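Local coordinates for protein buckwheat glutaredoxin (Polygonaceae, PDB 5GTX) that binds glutathione and, as a glutaredoxin, probably catalyses glutathione-dependent thiol-disulfide exchange, at residues A[39-44]-A[65-70]. Sequence-based numbering, arbitrary orientation.
Sequences FSKTYA and ELDQES
Ser40 and Glu65 form a parallel bridge at the C-terminal ends of strands 36-40 and 62-65, neighbours in the thioredoxin-fold sheet. Ser40 OG donates to Glu65 OE1 over 2.8 Å, meeting it from above the carboxylate plane. Thr42 CG2 rests 3.7 Å from Glu65 CG. Leu66 N donates to Ser40 O at 2.7 Å, nearly in line with the carbonyl bond. Beyond the strands, Thr42 N donates to Asp67 OD1 at 3.0 Å, 38° out of that carboxylate's plane. Asp67 CG lies between its own backbone N and carbonyl carbon (chi1 56°), which turns the carboxylate toward the 41-44 turn. Tyr43 CE2 passes Asp67 CB at 4.0 Å. Glu65 bends at chi2 (-68°), bringing its carboxylate back to Ser40. Its OE2 makes a salt bridge to Lys51 NZ of helix 45-57, and Ser40 also touches Cys47 and Lys51 of that helix. With an alanine at Glu65, Ser40 OG would probably lose this acceptor and Lys51 its charge partner. Outside the two segments, Leu66 packs on Ile75 of helix 72-83, and Lys41 NZ hydrogen-bonds Gln76 OE1 of the same helix.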
ATOM      1  N   PHE A  39      -0.553   2.146  -1.684  1.00 36.92           N
ATOM      2  CA  PHE A  39      -0.514   3.585  -1.889  1.00 41.56           C
ATOM      3  C   PHE A  39       0.416   3.818  -3.066  1.00 42.58           C
ATOM      4  O   PHE A  39       1.572   3.386  -3.037  1.00 40.38           O
ATOM      5  CB  PHE A  39      -0.024   4.307  -0.633  1.00 35.17           C
ATOM      6  CG  PHE A  39      -0.964   4.172   0.534  1.00 29.74           C
ATOM      7  CD1 PHE A  39      -2.072   4.992   0.647  1.00 41.85           C
ATOM      8  CD2 PHE A  39      -0.760   3.200   1.494  1.00 32.75           C
ATOM      9  CE1 PHE A  39      -2.952   4.853   1.700  1.00 35.20           C
ATOM     10  CE2 PHE A  39      -1.642   3.059   2.552  1.00 38.57           C
ATOM     11  CZ  PHE A  39      -2.734   3.885   2.651  1.00 34.23           C
ATOM     12  N   SER A  40      -0.095   4.441  -4.119  1.00 38.55           N
ATOM     13  CA  SER A  40       0.647   4.421  -5.360  1.00 46.76           C
ATOM     14  C   SER A  40       0.347   5.680  -6.162  1.00 49.78           C
ATOM     15  O   SER A  40      -0.355   6.590  -5.709  1.00 48.02           O
ATOM     16  CB  SER A  40       0.326   3.142  -6.144  1.00 58.04           C
ATOM     17  OG  SER A  40      -1.031   3.090  -6.536  1.00 52.35           O
ATOM     18  N   LYS A  41       0.914   5.725  -7.361  1.00 47.35           N
ATOM     19  CA  LYS A  41       0.725   6.806  -8.312  1.00 47.03           C
ATOM     20  C   LYS A  41       0.568   6.185  -9.689  1.00 45.23           C
ATOM     21  O   LYS A  41       1.353   5.314 -10.071  1.00 48.31           O
ATOM     22  CB  LYS A  41       1.901   7.785  -8.279  1.00 49.96           C
ATOM     23  CG  LYS A  41       1.950   8.606  -6.999  1.00 38.96           C
ATOM     24  CD  LYS A  41       3.173   9.501  -6.937  1.00 44.60           C
ATOM     25  CE  LYS A  41       2.913  10.646  -5.977  1.00 52.04           C
ATOM     26  NZ  LYS A  41       4.164  11.285  -5.503  1.00 57.56           N
ATOM     27  N   THR A  42      -0.448   6.634 -10.423  1.00 49.44           N
ATOM     28  CA  THR A  42      -0.853   6.050 -11.700  1.00 45.99           C
ATOM     29  C   THR A  42       0.296   5.877 -12.692  1.00 52.83           C
ATOM     30  O   THR A  42       0.253   4.986 -13.544  1.00 45.59           O
ATOM     31  CB  THR A  42      -1.945   6.916 -12.335  1.00 49.89           C
ATOM     32  OG1 THR A  42      -1.568   8.291 -12.230  1.00 60.17           O
ATOM     33  CG2 THR A  42      -3.283   6.708 -11.635  1.00 50.34           C
ATOM     34  N   TYR A  43       1.320   6.721 -12.607  1.00 45.43           N
ATOM     35  CA  TYR A  43       2.408   6.698 -13.577  1.00 50.86           C
ATOM     36  C   TYR A  43       3.673   6.018 -13.066  1.00 59.57           C
ATOM     37  O   TYR A  43       4.561   5.718 -13.871  1.00 57.28           O
ATOM     38  CB  TYR A  43       2.750   8.126 -14.014  1.00 59.36           C
ATOM     39  CG  TYR A  43       3.084   9.052 -12.865  1.00 50.22           C
ATOM     40  CD1 TYR A  43       4.347   9.057 -12.299  1.00 45.45           C
ATOM     41  CD2 TYR A  43       2.133   9.922 -12.347  1.00 53.27           C
ATOM     42  CE1 TYR A  43       4.657   9.898 -11.249  1.00 53.36           C
ATOM     43  CE2 TYR A  43       2.435  10.768 -11.296  1.00 44.79           C
ATOM     44  CZ  TYR A  43       3.697  10.751 -10.750  1.00 49.15           C
ATOM     45  OH  TYR A  43       4.002  11.595  -9.704  1.00 55.54           O
ATOM     46  N   ALA A  44       3.788   5.781 -11.761  1.00 47.50           N
ATOM     47  CA  ALA A  44       4.999   5.176 -11.220  1.00 46.65           C
ATOM     48  C   ALA A  44       5.115   3.726 -11.682  1.00 54.18           C
ATOM     49  O   ALA A  44       4.136   2.975 -11.652  1.00 56.43           O
ATOM     50  CB  ALA A  44       4.999   5.256  -9.694  1.00 45.85           C
ATOM     51  N   GLU A  65      -4.439   6.200  -5.540  1.00 40.25           N
ATOM     52  CA  GLU A  65      -3.561   6.861  -6.496  1.00 52.11           C
ATOM     53  C   GLU A  65      -3.358   8.284  -5.992  1.00 46.97           C
ATOM     54  O   GLU A  65      -4.198   9.163  -6.198  1.00 47.05           O
ATOM     55  CB  GLU A  65      -4.144   6.803  -7.904  1.00 38.80           C
ATOM     56  CG  GLU A  65      -4.491   5.382  -8.373  1.00 44.40           C
ATOM     57  CD  GLU A  65      -3.265   4.479  -8.592  1.00 50.02           C
ATOM     58  OE1 GLU A  65      -2.114   4.917  -8.376  1.00 40.86           O
ATOM     59  OE2 GLU A  65      -3.454   3.304  -8.976  1.00 57.57           O
ATOM     60  N   LEU A  66      -2.236   8.500  -5.304  1.00 48.14           N
ATOM     61  CA  LEU A  66      -1.990   9.776  -4.644  1.00 49.65           C
ATOM     62  C   LEU A  66      -2.036  10.933  -5.624  1.00 60.60           C
ATOM     63  O   LEU A  66      -2.431  12.045  -5.259  1.00 61.57           O
ATOM     64  CB  LEU A  66      -0.643   9.735  -3.927  1.00 50.91           C
ATOM     65  CG  LEU A  66      -0.555   8.689  -2.813  1.00 51.39           C
ATOM     66  CD1 LEU A  66       0.769   8.806  -2.083  1.00 53.66           C
ATOM     67  CD2 LEU A  66      -1.716   8.858  -1.852  1.00 50.56           C
ATOM     68  N   ASP A  67      -1.636  10.698  -6.872  1.00 49.87           N
ATOM     69  CA  ASP A  67      -1.700  11.750  -7.875  1.00 52.72           C
ATOM     70  C   ASP A  67      -3.129  12.090  -8.284  1.00 52.54           C
ATOM     71  O   ASP A  67      -3.341  13.143  -8.892  1.00 59.60           O
ATOM     72  CB  ASP A  67      -0.890  11.350  -9.109  1.00 53.42           C
ATOM     73  CG  ASP A  67      -1.344  10.027  -9.698  1.00 59.57           C
ATOM     74  OD1 ASP A  67      -1.409   9.030  -8.955  1.00 54.31           O
ATOM     75  OD2 ASP A  67      -1.664   9.997 -10.902  1.00 55.62           O
ATOM     76  N   GLN A  68      -4.110  11.249  -7.954  1.00 48.59           N
ATOM     77  CA  GLN A  68      -5.510  11.489  -8.299  1.00 59.64           C
ATOM     78  C   GLN A  68      -6.346  11.954  -7.110  1.00 57.23           C
ATOM     79  O   GLN A  68      -7.567  12.104  -7.241  1.00 56.27           O
ATOM     80  CB  GLN A  68      -6.143  10.231  -8.905  1.00 58.20           C
ATOM     81  CG  GLN A  68      -5.379   9.629 -10.077  1.00 63.73           C
ATOM     82  CD  GLN A  68      -5.134  10.628 -11.188  1.00 65.15           C
ATOM     83  OE1 GLN A  68      -6.067  11.069 -11.862  1.00 67.84           O
ATOM     84  NE2 GLN A  68      -3.872  10.989 -11.387  1.00 58.91           N
ATOM     85  N   GLU A  69      -5.723  12.188  -5.961  1.00 60.92           N
ATOM     86  CA  GLU A  69      -6.405  12.625  -4.753  1.00 59.91           C
ATOM     87  C   GLU A  69      -5.951  14.033  -4.401  1.00 55.84           C
ATOM     88  O   GLU A  69      -4.750  14.318  -4.391  1.00 51.26           O
ATOM     89  CB  GLU A  69      -6.104  11.680  -3.581  1.00 58.35           C
ATOM     90  CG  GLU A  69      -6.414  10.213  -3.847  1.00 57.93           C
ATOM     91  CD  GLU A  69      -7.905   9.925  -3.890  1.00 68.69           C
ATOM     92  OE1 GLU A  69      -8.698  10.796  -3.470  1.00 70.10           O
ATOM     93  OE2 GLU A  69      -8.286   8.831  -4.358  1.00 65.29           O
ATOM     94  N   SER A  70      -6.910  14.912  -4.097  1.00 61.47           N
ATOM     95  CA  SER A  70      -6.549  16.258  -3.662  1.00 58.02           C
ATOM     96  C   SER A  70      -5.673  16.216  -2.416  1.00 65.81           C
ATOM     97  O   SER A  70      -4.725  17.001  -2.295  1.00 69.74           O
ATOM     98  CB  SER A  70      -7.806  17.095  -3.407  1.00 66.37           C
ATOM     99  OG  SER A  70      -8.205  17.026  -2.050  1.00 68.02           O
TER